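Local coordinates for uncharacterized protein (PDB 3HIU) that is of unknown function but belongs to the DUF892 family of ferritin-like proteins, folds into a helical bundle and binds a sodium ion in the crystal, at residues E5-W10 against V116-A121. Numbering follows the deposited sequence.
Sequences ERLVKW and VAARSA. With EDO (1,2-ethanediol), chain R.
Leu-7 and Trp-10, one helical turn apart, meet a surface of small residues, Trp-10 against Ala-117 and Leu-7 against the Ala-117 backbone, Ala-118 and Ala-121; they illustrate how large side chains on one helix pack against small ones on another. The segment axes approach to 8.9 Å and are nearly antiparallel, at 158°. Ala-117 is the bump on its side: its methyl enters the recess between the benzo part of the indole and CG of Arg-6, with the Leu-7 backbone along its floor, and meets the ring obliquely, CB to CE3 of Trp-10 3.4 Å. Leu-7 is the complementary bump, filling the shallow hollow formed by the Ala-117 carbonyl, Ala-118 and Ala-121. Its chi1 of -150°, roughly trans to the backbone N, directs the branch there, CG resting 3.5 Å from O of Ala-117. The fork then divides: CD1 lies 4.1 Å from CB of Ala-121, while CD2 approaches CB of Ala-118 at 4.3 Å. No hydrogen bond spans the two segments. Arg-6 lays its CD over one face of the Trp-10 ring, toward its rim, and its bent chain carries the guanidinium away to Glu-159 and Asp-91 of the second subunit; that Asp-91 also accepts from Trp-10 NE1. The contact thus joins helices 2-28 and 94-120 near one end of the bundle, with Val-126 of helix 124-159 touching both Leu-7 and Ala-118.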
loop_
_atom_site.group_PDB
_atom_site.type_symbol
_atom_site.label_atom_id
_atom_site.label_comp_id
_atom_site.label_asym_id
_atom_site.label_seq_id
_atom_site.Cartn_x
_atom_site.Cartn_y
_atom_site.Cartn_z
ATOM N N GLU B 5 5.060 24.148 -10.335
ATOM C CA GLU B 5 6.156 23.194 -10.451
ATOM C C GLU B 5 6.209 22.153 -9.327
ATOM O O GLU B 5 6.958 21.186 -9.419
ATOM C CB GLU B 5 7.497 23.918 -10.644
ATOM C CG GLU B 5 8.066 23.869 -12.081
ATOM C CD GLU B 5 7.046 24.183 -13.178
ATOM O OE1 GLU B 5 7.338 25.030 -14.048
ATOM O OE2 GLU B 5 5.957 23.575 -13.184
ATOM N N ARG B 6 5.413 22.334 -8.278
ATOM C CA ARG B 6 5.214 21.253 -7.315
ATOM C C ARG B 6 4.124 20.308 -7.823
ATOM O O ARG B 6 4.238 19.092 -7.714
ATOM C CB ARG B 6 4.835 21.793 -5.941
ATOM C CG ARG B 6 4.247 20.728 -5.024
ATOM C CD ARG B 6 5.260 19.629 -4.771
ATOM N NE ARG B 6 6.448 20.173 -4.130
ATOM C CZ ARG B 6 7.630 19.570 -4.100
ATOM N NH1 ARG B 6 8.652 20.153 -3.484
ATOM N NH2 ARG B 6 7.793 18.392 -4.688
ATOM N N LEU B 7 3.063 20.888 -8.373
ATOM C CA LEU B 7 1.989 20.145 -9.020
ATOM C C LEU B 7 2.587 19.287 -10.138
ATOM O O LEU B 7 2.332 18.085 -10.224
ATOM C CB LEU B 7 0.974 21.134 -9.609
ATOM C CG LEU B 7 -0.510 20.785 -9.742
ATOM C CD1 LEU B 7 -1.132 21.595 -10.860
ATOM C CD2 LEU B 7 -0.709 19.310 -9.992
ATOM N N VAL B 8 3.389 19.922 -10.991
ATOM C CA VAL B 8 4.105 19.246 -12.072
ATOM C C VAL B 8 5.025 18.143 -11.535
ATOM O O VAL B 8 5.099 17.043 -12.099
ATOM C CB VAL B 8 4.943 20.249 -12.885
ATOM C CG1 VAL B 8 5.890 19.525 -13.818
ATOM C CG2 VAL B 8 4.032 21.205 -13.660
ATOM N N LYS B 9 5.721 18.448 -10.440
ATOM C CA LYS B 9 6.568 17.477 -9.746
ATOM C C LYS B 9 5.819 16.189 -9.338
ATOM O O LYS B 9 6.292 15.079 -9.609
ATOM C CB LYS B 9 7.200 18.139 -8.522
ATOM C CG LYS B 9 8.493 17.502 -8.069
ATOM C CD LYS B 9 8.236 16.387 -7.080
ATOM C CE LYS B 9 9.494 15.572 -6.820
ATOM N NZ LYS B 9 9.137 14.286 -6.156
ATOM N N TRP B 10 4.659 16.342 -8.686
ATOM C CA TRP B 10 3.840 15.204 -8.250
ATOM C C TRP B 10 3.074 14.576 -9.400
ATOM O O TRP B 10 2.824 13.371 -9.401
ATOM C CB TRP B 10 2.897 15.603 -7.113
ATOM C CG TRP B 10 3.652 15.914 -5.874
ATOM C CD1 TRP B 10 4.938 15.601 -5.632
ATOM C CD2 TRP B 10 3.169 16.581 -4.699
ATOM N NE1 TRP B 10 5.307 16.033 -4.383
ATOM C CE2 TRP B 10 4.233 16.634 -3.786
ATOM C CE3 TRP B 10 1.943 17.133 -4.332
ATOM C CZ2 TRP B 10 4.115 17.223 -2.530
ATOM C CZ3 TRP B 10 1.826 17.715 -3.077
ATOM C CH2 TRP B 10 2.904 17.755 -2.196
ATOM N N VAL B 116 -4.675 18.270 -3.701
ATOM C CA VAL B 116 -4.283 19.382 -2.837
ATOM C C VAL B 116 -3.243 20.306 -3.499
ATOM O O VAL B 116 -3.316 21.531 -3.365
ATOM C CB VAL B 116 -3.761 18.882 -1.467
ATOM C CG1 VAL B 116 -3.450 20.052 -0.549
ATOM C CG2 VAL B 116 -4.778 17.976 -0.816
ATOM N N ALA B 117 -2.280 19.719 -4.208
ATOM C CA ALA B 117 -1.286 20.502 -4.947
ATOM C C ALA B 117 -1.910 21.177 -6.169
ATOM O O ALA B 117 -1.383 22.173 -6.677
ATOM C CB ALA B 117 -0.098 19.631 -5.367
ATOM N N ALA B 118 -3.023 20.623 -6.645
ATOM C CA ALA B 118 -3.776 21.238 -7.732
ATOM C C ALA B 118 -4.667 22.370 -7.210
ATOM O O ALA B 118 -4.700 23.461 -7.776
ATOM C CB ALA B 118 -4.609 20.191 -8.462
ATOM N N ARG B 119 -5.397 22.109 -6.132
ATOM C CA ARG B 119 -6.243 23.141 -5.557
ATOM C C ARG B 119 -5.413 24.372 -5.205
ATOM O O ARG B 119 -5.696 25.484 -5.680
ATOM C CB ARG B 119 -7.026 22.604 -4.354
ATOM C CG ARG B 119 -8.247 21.797 -4.788
ATOM C CD ARG B 119 -9.033 21.189 -3.639
ATOM N NE ARG B 119 -10.109 20.338 -4.154
ATOM C CZ ARG B 119 -10.794 19.460 -3.425
ATOM N NH1 ARG B 119 -10.524 19.303 -2.135
ATOM N NH2 ARG B 119 -11.749 18.730 -3.991
ATOM N N SER B 120 -4.377 24.162 -4.392
ATOM C CA SER B 120 -3.452 25.228 -3.999
ATOM C C SER B 120 -2.905 26.013 -5.202
ATOM O O SER B 120 -2.667 27.219 -5.112
ATOM C CB SER B 120 -2.303 24.654 -3.150
ATOM O OG SER B 120 -1.128 25.447 -3.237
ATOM N N ALA B 121 -2.712 25.321 -6.323
ATOM C CA ALA B 121 -2.190 25.934 -7.544
ATOM C C ALA B 121 -3.302 26.598 -8.357
ATOM O O ALA B 121 -3.040 27.222 -9.389
ATOM C CB ALA B 121 -1.453 24.903 -8.390
HETATM C C1 EDO R . 9.550 21.757 -6.306
HETATM O O1 EDO R . 9.456 20.865 -7.420
HETATM C C2 EDO R . 10.906 21.589 -5.621
HETATM O O2 EDO R . 10.941 22.373 -4.420
#